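Local coordinates for cephalosporin acylase (Bacillus halodurans, PDB 2NLZ), which probably acts as an N-terminal nucleophile hydrolase of the gamma-glutamyltranspeptidase family, cleaving amide-linked acyl groups from cephalosporin-type or gamma-glutamyl substrates, at residues 30-35 against 146-151; 308-313 against 331-336. The protein carries 1 engineered substitution. All blocks are in the same frame, centred on the assembly; numbering follows the deposited sequence.

Contact 1: residues 30-35 against 146-151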
loop_
_atom_site.group_PDB
_atom_site.type_symbol
_atom_site.label_atom_id
_atom_site.label_comp_id
_atom_site.label_asym_id
_atom_site.label_seq_id
_atom_site.Cartn_x
_atom_site.Cartn_y
_atom_site.Cartn_z
ATOM N N GLN D 30 10.992 -14.150 -22.483
ATOM C CA GLN D 30 11.067 -13.275 -23.652
ATOM C C GLN D 30 9.889 -13.545 -24.562
ATOM O O GLN D 30 9.764 -14.657 -25.055
ATOM C CB GLN D 30 12.375 -13.510 -24.397
ATOM C CG GLN D 30 12.974 -12.256 -25.000
ATOM C CD GLN D 30 13.362 -11.225 -23.948
ATOM O OE1 GLN D 30 13.107 -10.030 -24.116
ATOM N NE2 GLN D 30 13.980 -11.683 -22.857
ATOM N N PRO D 31 9.019 -12.536 -24.784
ATOM C CA PRO D 31 7.718 -12.756 -25.439
ATOM C C PRO D 31 7.830 -13.375 -26.835
ATOM O O PRO D 31 7.036 -14.261 -27.181
ATOM C CB PRO D 31 7.109 -11.353 -25.507
ATOM C CG PRO D 31 7.814 -10.579 -24.455
ATOM C CD PRO D 31 9.215 -11.122 -24.436
ATOM N N LEU D 32 8.825 -12.928 -27.606
ATOM C CA LEU D 32 9.134 -13.515 -28.905
ATOM C C LEU D 32 9.669 -14.946 -28.812
ATOM O O LEU D 32 9.566 -15.704 -29.769
ATOM C CB LEU D 32 10.121 -12.640 -29.670
ATOM C CG LEU D 32 9.703 -11.200 -29.983
ATOM C CD1 LEU D 32 10.919 -10.419 -30.439
ATOM C CD2 LEU D 32 8.589 -11.116 -31.025
ATOM N N ALA D 33 10.256 -15.313 -27.675
ATOM C CA ALA D 33 10.694 -16.694 -27.462
ATOM C C ALA D 33 9.484 -17.584 -27.242
ATOM O O ALA D 33 9.384 -18.664 -27.823
ATOM C CB ALA D 33 11.675 -16.798 -26.291
ATOM N N ALA D 34 8.559 -17.119 -26.409
ATOM C CA ALA D 34 7.274 -17.793 -26.239
ATOM C C ALA D 34 6.571 -17.951 -27.592
ATOM O O ALA D 34 5.994 -19.001 -27.893
ATOM C CB ALA D 34 6.390 -17.030 -25.251
ATOM N N GLN D 35 6.655 -16.903 -28.407
ATOM C CA GLN D 35 6.084 -16.907 -29.744
ATOM C C GLN D 35 6.660 -18.021 -30.622
ATOM O O GLN D 35 5.934 -18.622 -31.407
ATOM C CB GLN D 35 6.272 -15.536 -30.402
ATOM C CG GLN D 35 5.363 -15.259 -31.602
ATOM C CD GLN D 35 3.886 -15.144 -31.234
ATOM O OE1 GLN D 35 3.517 -14.999 -30.062
ATOM N NE2 GLN D 35 3.034 -15.201 -32.248
ATOM N N ILE D 146 16.788 -18.767 -35.812
ATOM C CA ILE D 146 17.606 -18.364 -36.969
ATOM C C ILE D 146 17.052 -17.097 -37.600
ATOM O O ILE D 146 17.788 -16.147 -37.855
ATOM C CB ILE D 146 17.691 -19.492 -38.029
ATOM C CG1 ILE D 146 18.487 -20.675 -37.475
ATOM C CG2 ILE D 146 18.324 -18.989 -39.310
ATOM C CD1 ILE D 146 18.221 -21.988 -38.186
ATOM N N ARG D 147 15.744 -17.084 -37.817
ATOM C CA ARG D 147 15.063 -15.930 -38.388
ATOM C C ARG D 147 15.297 -14.667 -37.558
ATOM O O ARG D 147 15.467 -13.587 -38.113
ATOM C CB ARG D 147 13.561 -16.212 -38.497
ATOM C CG ARG D 147 12.769 -15.269 -39.407
ATOM C CD ARG D 147 11.287 -15.113 -38.997
ATOM N NE ARG D 147 10.723 -16.234 -38.231
ATOM C CZ ARG D 147 10.379 -17.430 -38.725
ATOM N NH1 ARG D 147 10.559 -17.724 -40.008
ATOM N NH2 ARG D 147 9.872 -18.353 -37.915
ATOM N N TYR D 148 15.300 -14.813 -36.232
ATOM C CA TYR D 148 15.498 -13.677 -35.337
ATOM C C TYR D 148 16.935 -13.188 -35.399
ATOM O O TYR D 148 17.186 -11.989 -35.355
ATOM C CB TYR D 148 15.147 -14.031 -33.885
ATOM C CG TYR D 148 13.665 -14.137 -33.571
ATOM C CD1 TYR D 148 13.178 -15.184 -32.790
ATOM C CD2 TYR D 148 12.754 -13.196 -34.046
ATOM C CE1 TYR D 148 11.827 -15.298 -32.492
ATOM C CE2 TYR D 148 11.401 -13.304 -33.752
ATOM C CZ TYR D 148 10.948 -14.360 -32.973
ATOM O OH TYR D 148 9.615 -14.488 -32.672
ATOM N N ALA D 149 17.876 -14.119 -35.497
ATOM C CA ALA D 149 19.278 -13.754 -35.523
ATOM C C ALA D 149 19.646 -13.012 -36.804
ATOM O O ALA D 149 20.413 -12.061 -36.759
ATOM C CB ALA D 149 20.140 -14.981 -35.337
ATOM N N GLU D 150 19.079 -13.439 -37.933
ATOM C CA GLU D 150 19.361 -12.827 -39.239
ATOM C C GLU D 150 18.678 -11.479 -39.431
ATOM O O GLU D 150 19.300 -10.523 -39.880
ATOM C CB GLU D 150 18.971 -13.768 -40.382
ATOM C CG GLU D 150 20.102 -14.662 -40.844
ATOM C CD GLU D 150 19.738 -15.543 -42.015
ATOM O OE1 GLU D 150 18.637 -16.132 -42.005
ATOM O OE2 GLU D 150 20.572 -15.663 -42.938
ATOM N N GLU D 151 17.398 -11.411 -39.088
ATOM C CA GLU D 151 16.611 -10.211 -39.321
ATOM C C GLU D 151 16.757 -9.206 -38.193
ATOM O O GLU D 151 16.698 -8.005 -38.421
ATOM C CB GLU D 151 15.142 -10.571 -39.549
ATOM C CG GLU D 151 14.895 -11.251 -40.898
ATOM C CD GLU D 151 13.587 -12.036 -40.956
ATOM O OE1 GLU D 151 13.502 -12.969 -41.787
ATOM O OE2 GLU D 151 12.652 -11.728 -40.181
#

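Contact 2: residues 308-313 against 331-336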
loop_
_atom_site.group_PDB
_atom_site.type_symbol
_atom_site.label_atom_id
_atom_site.label_comp_id
_atom_site.label_asym_id
_atom_site.label_seq_id
_atom_site.Cartn_x
_atom_site.Cartn_y
_atom_site.Cartn_z
ATOM N N PHE D 308 21.153 -25.610 2.494
ATOM C CA PHE D 308 22.020 -24.988 1.507
ATOM C C PHE D 308 23.496 -25.215 1.825
ATOM O O PHE D 308 24.307 -25.412 0.914
ATOM C CB PHE D 308 21.717 -23.496 1.357
ATOM C CG PHE D 308 21.733 -23.014 -0.068
ATOM C CD1 PHE D 308 22.824 -23.251 -0.893
ATOM C CD2 PHE D 308 20.652 -22.308 -0.584
ATOM C CE1 PHE D 308 22.839 -22.807 -2.219
ATOM C CE2 PHE D 308 20.653 -21.851 -1.911
ATOM C CZ PHE D 308 21.751 -22.109 -2.729
ATOM N N VAL D 309 23.840 -25.200 3.111
ATOM C CA VAL D 309 25.228 -25.430 3.506
ATOM C C VAL D 309 25.579 -26.917 3.377
ATOM O O VAL D 309 26.747 -27.285 3.196
ATOM C CB VAL D 309 25.550 -24.871 4.902
ATOM C CG1 VAL D 309 27.044 -24.618 5.020
ATOM C CG2 VAL D 309 24.843 -23.566 5.107
ATOM N N ASP D 310 24.555 -27.761 3.434
ATOM C CA ASP D 310 24.711 -29.171 3.123
ATOM C C ASP D 310 24.964 -29.361 1.656
ATOM O O ASP D 310 25.939 -30.003 1.279
ATOM C CB ASP D 310 23.476 -29.963 3.525
ATOM C CG ASP D 310 23.491 -30.340 4.976
ATOM O OD1 ASP D 310 24.572 -30.248 5.598
ATOM O OD2 ASP D 310 22.433 -30.731 5.497
ATOM N N GLY D 311 24.091 -28.795 0.832
ATOM C CA GLY D 311 24.222 -28.889 -0.624
ATOM C C GLY D 311 25.542 -28.345 -1.141
ATOM O O GLY D 311 26.124 -28.900 -2.071
ATOM N N MET D 312 26.026 -27.266 -0.523
ATOM C CA MET D 312 27.290 -26.648 -0.926
ATOM C C MET D 312 28.493 -27.483 -0.511
ATOM O O MET D 312 29.544 -27.432 -1.154
ATOM C CB MET D 312 27.403 -25.227 -0.373
ATOM C CG MET D 312 27.051 -24.150 -1.375
ATOM S SD MET D 312 26.414 -22.707 -0.519
ATOM C CE MET D 312 27.208 -21.370 -1.428
ATOM N N LYS D 313 28.328 -28.249 0.563
ATOM C CA LYS D 313 29.383 -29.114 1.069
ATOM C C LYS D 313 29.484 -30.390 0.230
ATOM O O LYS D 313 30.581 -30.799 -0.161
ATOM C CB LYS D 313 29.126 -29.449 2.550
ATOM C CG LYS D 313 30.107 -30.434 3.195
ATOM C CD LYS D 313 31.400 -29.764 3.672
ATOM C CE LYS D 313 32.410 -30.784 4.227
ATOM N NZ LYS D 313 31.899 -31.537 5.425
ATOM N N ASP D 331 14.247 -39.087 5.982
ATOM C CA ASP D 331 13.382 -38.535 7.026
ATOM C C ASP D 331 14.063 -38.348 8.380
ATOM O O ASP D 331 13.754 -37.390 9.098
ATOM C CB ASP D 331 12.127 -39.390 7.202
ATOM C CG ASP D 331 11.163 -39.264 6.040
ATOM O OD1 ASP D 331 11.266 -38.287 5.265
ATOM O OD2 ASP D 331 10.296 -40.147 5.899
ATOM N N GLU D 332 14.977 -39.254 8.731
ATOM C CA GLU D 332 15.684 -39.160 10.016
ATOM C C GLU D 332 16.775 -38.092 10.013
ATOM O O GLU D 332 17.086 -37.517 11.057
ATOM C CB GLU D 332 16.237 -40.516 10.489
ATOM C CG GLU D 332 17.092 -41.281 9.473
ATOM C CD GLU D 332 16.308 -42.347 8.707
ATOM O OE1 GLU D 332 15.200 -42.046 8.204
ATOM O OE2 GLU D 332 16.806 -43.490 8.604
ATOM N N TYR D 333 17.348 -37.826 8.844
ATOM C CA TYR D 333 18.302 -36.731 8.707
ATOM C C TYR D 333 17.577 -35.385 8.648
ATOM O O TYR D 333 18.084 -34.370 9.128
ATOM C CB TYR D 333 19.179 -36.907 7.475
ATOM C CG TYR D 333 20.190 -35.798 7.300
ATOM C CD1 TYR D 333 21.064 -35.464 8.329
ATOM C CD2 TYR D 333 20.273 -35.081 6.104
ATOM C CE1 TYR D 333 21.989 -34.449 8.176
ATOM C CE2 TYR D 333 21.203 -34.058 5.939
ATOM C CZ TYR D 333 22.057 -33.751 6.978
ATOM O OH TYR D 333 22.983 -32.747 6.837
ATOM N N ALA D 334 16.395 -35.380 8.050
ATOM C CA ALA D 334 15.544 -34.205 8.093
ATOM C C ALA D 334 15.289 -33.851 9.556
ATOM O O ALA D 334 15.545 -32.724 9.983
ATOM C CB ALA D 334 14.232 -34.466 7.360
ATOM N N THR D 335 14.822 -34.843 10.317
ATOM C CA THR D 335 14.568 -34.712 11.755
ATOM C C THR D 335 15.792 -34.176 12.516
ATOM O O THR D 335 15.651 -33.305 13.373
ATOM C CB THR D 335 14.082 -36.057 12.377
ATOM O OG1 THR D 335 13.080 -36.646 11.539
ATOM C CG2 THR D 335 13.489 -35.838 13.761
ATOM N N GLU D 336 16.979 -34.682 12.177
ATOM C CA GLU D 336 18.238 -34.251 12.800
ATOM C C GLU D 336 18.550 -32.764 12.626
ATOM O O GLU D 336 18.952 -32.093 13.577
ATOM C CB GLU D 336 19.409 -35.088 12.271
ATOM C CG GLU D 336 19.675 -36.358 13.060
ATOM C CD GLU D 336 20.504 -36.093 14.295
ATOM O OE1 GLU D 336 21.691 -35.735 14.141
ATOM O OE2 GLU D 336 19.968 -36.240 15.414
#

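Contact 1: residues 30-35 against 146-151
Tyr148 reaches from the last turns of helix 143-151 to the first turn of helix 31-42, and the outer end of its ring comes to rest on Leu32. From CB onward, CG is anti to the carbonyl carbon (chi1 -75°), a torsion that sends the ring out toward helix 31-42. The contact begins halfway along the ring, where Tyr148 CE1 lies 3.6 Å from the backbone O of Leu32. One atom further, Tyr148 CZ packs against Leu32 CB at 3.8 Å. At the tip, Tyr148 OH is 3.1 Å from Leu32 O. The same hydroxyl also touches Leu32 CB, with the CD2 methyl of that leucine a little farther off. Gln35, one helical turn on from Leu32, adds a looser touch through its CB. The leucine carbonyl stands oblique to the ring, and the two side chains likewise approach at a slant. The apolar part of the meeting is CZ on Leu32 CB, while the hydroxyl has Leu32 O, CB and CD2 around it. A leucine here would lack the outer ring and its hydroxyl, which is likely to open a gap beside Leu32 CB and take away the polar neighbour of Leu32 O. The CA atoms of Leu32 and Tyr148 are 9.0 Å apart, a separation this one long side chain spans. Leu32 also packs on Ala538 of the second subunit, and Gln35 on Leu38 of that subunit, placing the contact beside a subunit interface. Behind it, Ala33 rests on helix 47-61 and Ala34 on strand 24-28, while helix 143-151 turns Ile146 and Ala149 to helix 202-212.

Contact 2: residues 308-313 against 331-336
Tyr333 and Asp310 approach from opposite directions, the phenol running out from helix 331-338 and the carboxylate from helix 294-314, and the hydroxyl meets a carboxylate oxygen. The close part of the contact is this single pair. Tyr333 OH donates a hydrogen bond to Asp310 OD2, modelled at 2.5 Å; at 2.7 Å resolution that shortness should not be given weight. Asp310 OD2 sits at the ring edge, near the ring plane, 3.6 Å from Tyr333 CE2, and the carboxylate is turned 31° from the plane of the ring. The other carboxylate oxygen, Asp310 OD1, is 3.2 Å from Tyr333 OH but at an angle too poor for a bond; it accepts from Gly351 N instead. The phenol extends well away from its helix because chi1 of Tyr333 (-180°) sets CG opposite the backbone N, which is how the pair can join backbones whose nearest CA atoms, those of Asp310 and Tyr333, lie 11.4 Å apart.

Away from this point the two segments do not touch. Asp331, Glu332, Thr335 and Glu336 are exposed on the short helix, as is Lys313 on the long one. On that outer side Thr335 bonds back to its own helix: Thr335 OG1 reaches Asp331 O at 2.6 Å, and its backbone N reaches the same oxygen from the other face of the carbonyl plane.

Chemically, Asp310 is a buried acid with several partners. Its OD2 accepts the hydrogen bond from Tyr333 OH and forms a salt bridge with Arg337 NH1, one helical turn beyond Tyr333, and these donors would favour the charged carboxylate. Glu278 OE2, also close to OD2, would push the other way, so the arginine and the phenol together probably offset the proximity of two acids.

How the contacts relate
From the N terminus, the chain passes through strand 24-28 into helix 31-42, and contact 1 opens there. It closes at helix 143-151, with 110 residues in between, many of them helical, and so ties the start of the chain to a distant helical region. Contact 2 opens afterwards, near the end of the long helix 294-314, and closes a short excursion of 17 residues by joining that helix to the short helix 331-338. The two are therefore in series and neither nest nor cross. The centres of contact 1 and contact 2 lie about 42 Å apart, on opposite sides of the chain's centre. Only contact 1 borders another subunit.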